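PDB 5GPO: sensor protein CzcS from Pseudomonas aeruginosa, which senses zinc as the histidine kinase of a probable two-component system tied to metal detoxification and antibiotic resistance, seen here as its sensor domain. Local coordinates for residues 75-80 and 93-98. Numbering follows the deposited sequence.
Sequences VAANRA and VFQSWS. With SO4 (sulfate ion), chain H.
The indole of Trp-97 lies over the start of helix 75-86, with the methyl of Ala-77 beneath its pyrrole ring. This is a CH-pi contact: Ala-77 CB sits 3.6 Å from the centroid of the Trp-97 five-membered ring and 17° off the normal. Ala-77 CA lies under the same face, whereas the methyls of Ala-76 and Ala-80 approach the ring obliquely, Ala-80 CB coming to 3.5 Å from Trp-97 CZ3. With CG anti to the backbone N (chi1 -161°), Trp-97 swings its ring off the strand and across these small residues. The sensor domain places helix 75-86 against one face of a five-stranded antiparallel sheet, in which 93-98 is an edge strand within this chain, next to 104-113; helix and strand segments run roughly antiparallel, their axes coming within 9.3 Å at closest approach. Two residues back along the strand, on the same side, the extended chain of Gln-95 brings its amide to the helix. Gln-95 NE2 donates to Ala-77 O at 2.8 Å, a fairly straight bond (157°) with the carbonyl oxygen close to the amide plane, although the donor stands somewhat out of the carbonyl plane. The other end of the amide takes part in a water bridge: one water donates both to Gln-95 OE1 and to Asn-78 OD1. With both ends of the amide engaged, its rotation is probably fixed. Asn-78 itself reaches strand 119-127, touching Leu-123 and Ser-125. At the helix start, Ala-76 N donates to O3 of a sulfate, probably from the crystallisation liquor, which also bonds Ser-74 OG.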
ATOM      1  N   VAL B  75       9.241 -11.785 -11.330  1.00 21.75           N
ATOM      2  CA  VAL B  75       9.435 -13.222 -11.135  1.00 17.74           C
ATOM      3  C   VAL B  75      10.917 -13.559 -11.155  1.00 21.92           C
ATOM      4  O   VAL B  75      11.420 -14.299 -10.297  1.00 23.14           O
ATOM      5  CB  VAL B  75       8.670 -14.019 -12.212  1.00 25.58           C
ATOM      6  CG1 VAL B  75       9.133 -15.472 -12.228  1.00 25.68           C
ATOM      7  CG2 VAL B  75       7.178 -13.942 -11.949  1.00 26.27           C
ATOM      8  N   ALA B  76      11.633 -13.030 -12.153  1.00 25.74           N
ATOM      9  CA  ALA B  76      13.050 -13.346 -12.318  1.00 26.34           C
ATOM     10  C   ALA B  76      13.876 -12.804 -11.163  1.00 25.09           C
ATOM     11  O   ALA B  76      14.774 -13.485 -10.656  1.00 23.89           O
ATOM     12  CB  ALA B  76      13.565 -12.772 -13.638  1.00 22.81           C
ATOM     13  N   ALA B  77      13.583 -11.577 -10.735  1.00 18.85           N
ATOM     14  CA  ALA B  77      14.335 -10.971  -9.649  1.00 19.64           C
ATOM     15  C   ALA B  77      14.133 -11.733  -8.349  1.00 25.59           C
ATOM     16  O   ALA B  77      15.099 -12.001  -7.626  1.00 21.21           O
ATOM     17  CB  ALA B  77      13.922  -9.513  -9.484  1.00 22.15           C
ATOM     18  N   ASN B  78      12.877 -12.075  -8.030  1.00 19.89           N
ATOM     19  CA  ASN B  78      12.593 -12.859  -6.829  1.00 15.36           C
ATOM     20  C   ASN B  78      13.304 -14.208  -6.867  1.00 20.83           C
ATOM     21  O   ASN B  78      13.854 -14.656  -5.854  1.00 20.85           O
ATOM     22  CB  ASN B  78      11.083 -13.049  -6.674  1.00 18.93           C
ATOM     23  CG  ASN B  78      10.421 -11.879  -5.996  1.00 28.65           C
ATOM     24  OD1 ASN B  78      11.050 -10.845  -5.759  1.00 29.59           O
ATOM     25  ND2 ASN B  78       9.141 -12.032  -5.670  1.00 29.37           N
ATOM     26  N   ARG B  79      13.321 -14.863  -8.035  1.00 20.63           N
ATOM     27  CA  ARG B  79      14.039 -16.131  -8.156  1.00 18.10           C
ATOM     28  C   ARG B  79      15.526 -15.948  -7.837  1.00 18.32           C
ATOM     29  O   ARG B  79      16.103 -16.717  -7.054  1.00 20.55           O
ATOM     30  CB  ARG B  79      13.826 -16.702  -9.565  1.00 20.28           C
ATOM     31  CG  ARG B  79      14.473 -18.066  -9.807  1.00 32.62           C
ATOM     32  CD  ARG B  79      14.062 -18.671 -11.154  1.00 31.19           C
ATOM     33  NE  ARG B  79      12.649 -19.058 -11.181  1.00 43.02           N
ATOM     34  CZ  ARG B  79      11.748 -18.573 -12.035  1.00 41.41           C
ATOM     35  NH1 ARG B  79      12.112 -17.697 -12.963  1.00 34.30           N
ATOM     36  NH2 ARG B  79      10.487 -18.983 -11.975  1.00 36.39           N
ATOM     37  N   ALA B  80      16.140 -14.880  -8.364  1.00 23.81           N
ATOM     38  CA  ALA B  80      17.560 -14.634  -8.107  1.00 21.72           C
ATOM     39  C   ALA B  80      17.812 -14.299  -6.639  1.00 24.36           C
ATOM     40  O   ALA B  80      18.795 -14.771  -6.049  1.00 23.58           O
ATOM     41  CB  ALA B  80      18.074 -13.514  -9.013  1.00 24.21           C
ATOM     42  N   VAL B  93      19.841  -9.592   2.271  1.00 20.84           N
ATOM     43  CA  VAL B  93      20.386  -9.562   0.919  1.00 17.05           C
ATOM     44  C   VAL B  93      19.661  -8.485   0.121  1.00 22.21           C
ATOM     45  O   VAL B  93      18.427  -8.459   0.078  1.00 18.65           O
ATOM     46  CB  VAL B  93      20.241 -10.936   0.234  1.00 27.29           C
ATOM     47  CG1 VAL B  93      20.778 -10.876  -1.181  1.00 24.82           C
ATOM     48  CG2 VAL B  93      20.965 -12.026   1.031  1.00 26.72           C
ATOM     49  N   PHE B  94      20.425  -7.611  -0.528  1.00 20.02           N
ATOM     50  CA  PHE B  94      19.890  -6.556  -1.369  1.00 22.33           C
ATOM     51  C   PHE B  94      20.026  -6.942  -2.829  1.00 24.84           C
ATOM     52  O   PHE B  94      20.986  -7.602  -3.238  1.00 26.38           O
ATOM     53  CB  PHE B  94      20.612  -5.225  -1.141  1.00 30.08           C
ATOM     54  CG  PHE B  94      20.164  -4.501   0.084  1.00 25.34           C
ATOM     55  CD1 PHE B  94      19.076  -3.640   0.028  1.00 29.36           C
ATOM     56  CD2 PHE B  94      20.826  -4.672   1.289  1.00 22.37           C
ATOM     57  CE1 PHE B  94      18.651  -2.957   1.165  1.00 28.02           C
ATOM     58  CE2 PHE B  94      20.414  -3.989   2.425  1.00 30.46           C
ATOM     59  CZ  PHE B  94      19.319  -3.133   2.361  1.00 24.20           C
ATOM     60  N   GLN B  95      19.060  -6.503  -3.623  1.00 24.06           N
ATOM     61  CA  GLN B  95      19.086  -6.800  -5.043  1.00 26.37           C
ATOM     62  C   GLN B  95      18.544  -5.607  -5.800  1.00 32.31           C
ATOM     63  O   GLN B  95      17.417  -5.176  -5.545  1.00 27.93           O
ATOM     64  CB  GLN B  95      18.262  -8.039  -5.353  1.00 23.25           C
ATOM     65  CG  GLN B  95      18.237  -8.375  -6.818  1.00 22.63           C
ATOM     66  CD  GLN B  95      17.114  -9.316  -7.130  1.00 24.38           C
ATOM     67  OE1 GLN B  95      15.934  -8.958  -6.993  1.00 26.14           O
ATOM     68  NE2 GLN B  95      17.456 -10.533  -7.525  1.00 28.25           N
ATOM     69  N   SER B  96      19.346  -5.067  -6.707  1.00 23.77           N
ATOM     70  CA  SER B  96      18.830  -4.168  -7.718  1.00 24.95           C
ATOM     71  C   SER B  96      18.591  -4.975  -8.984  1.00 28.31           C
ATOM     72  O   SER B  96      19.248  -5.992  -9.223  1.00 30.08           O
ATOM     73  CB  SER B  96      19.784  -3.002  -7.975  1.00 31.88           C
ATOM     74  OG  SER B  96      20.063  -2.317  -6.764  1.00 39.02           O
ATOM     75  N   TRP B  97      17.605  -4.547  -9.766  1.00 23.82           N
ATOM     76  CA  TRP B  97      17.183  -5.311 -10.931  1.00 29.75           C
ATOM     77  C   TRP B  97      16.585  -4.349 -11.941  1.00 34.59           C
ATOM     78  O   TRP B  97      15.874  -3.414 -11.562  1.00 35.51           O
ATOM     79  CB  TRP B  97      16.164  -6.387 -10.539  1.00 29.43           C
ATOM     80  CG  TRP B  97      15.999  -7.497 -11.537  1.00 23.63           C
ATOM     81  CD1 TRP B  97      15.151  -7.516 -12.614  1.00 23.67           C
ATOM     82  CD2 TRP B  97      16.687  -8.748 -11.545  1.00 21.58           C
ATOM     83  NE1 TRP B  97      15.273  -8.709 -13.286  1.00 25.89           N
ATOM     84  CE2 TRP B  97      16.209  -9.482 -12.655  1.00 26.82           C
ATOM     85  CE3 TRP B  97      17.661  -9.324 -10.721  1.00 24.28           C
ATOM     86  CZ2 TRP B  97      16.676 -10.763 -12.964  1.00 21.07           C
ATOM     87  CZ3 TRP B  97      18.121 -10.603 -11.022  1.00 22.38           C
ATOM     88  CH2 TRP B  97      17.630 -11.307 -12.141  1.00 24.26           C
ATOM     89  N   SER B  98      16.874  -4.557 -13.217  1.00 34.03           N
ATOM     90  CA  SER B  98      16.286  -3.692 -14.256  1.00 41.05           C
ATOM     91  C   SER B  98      15.782  -4.468 -15.434  1.00 39.25           C
ATOM     92  O   SER B  98      16.334  -5.460 -15.756  1.00 35.10           O
ATOM     93  CB  SER B  98      17.285  -2.687 -14.778  1.00 44.74           C
ATOM     94  OG  SER B  98      18.537  -3.260 -14.720  1.00 51.05           O
TER
HETATM   95  S   SO4 H 203      10.337 -10.484 -15.118  1.00 34.50           S
HETATM   96  O1  SO4 H 203      10.954 -10.740 -16.427  1.00 37.93           O
HETATM   97  O2  SO4 H 203       9.021  -9.865 -15.308  1.00 34.84           O
HETATM   98  O3  SO4 H 203      10.198 -11.744 -14.406  1.00 22.48           O
HETATM   99  O4  SO4 H 203      11.206  -9.551 -14.391  1.00 38.60           O
HETATM  100  O   HOH W   1      13.145  -9.487  -5.967  1.00 21.69           O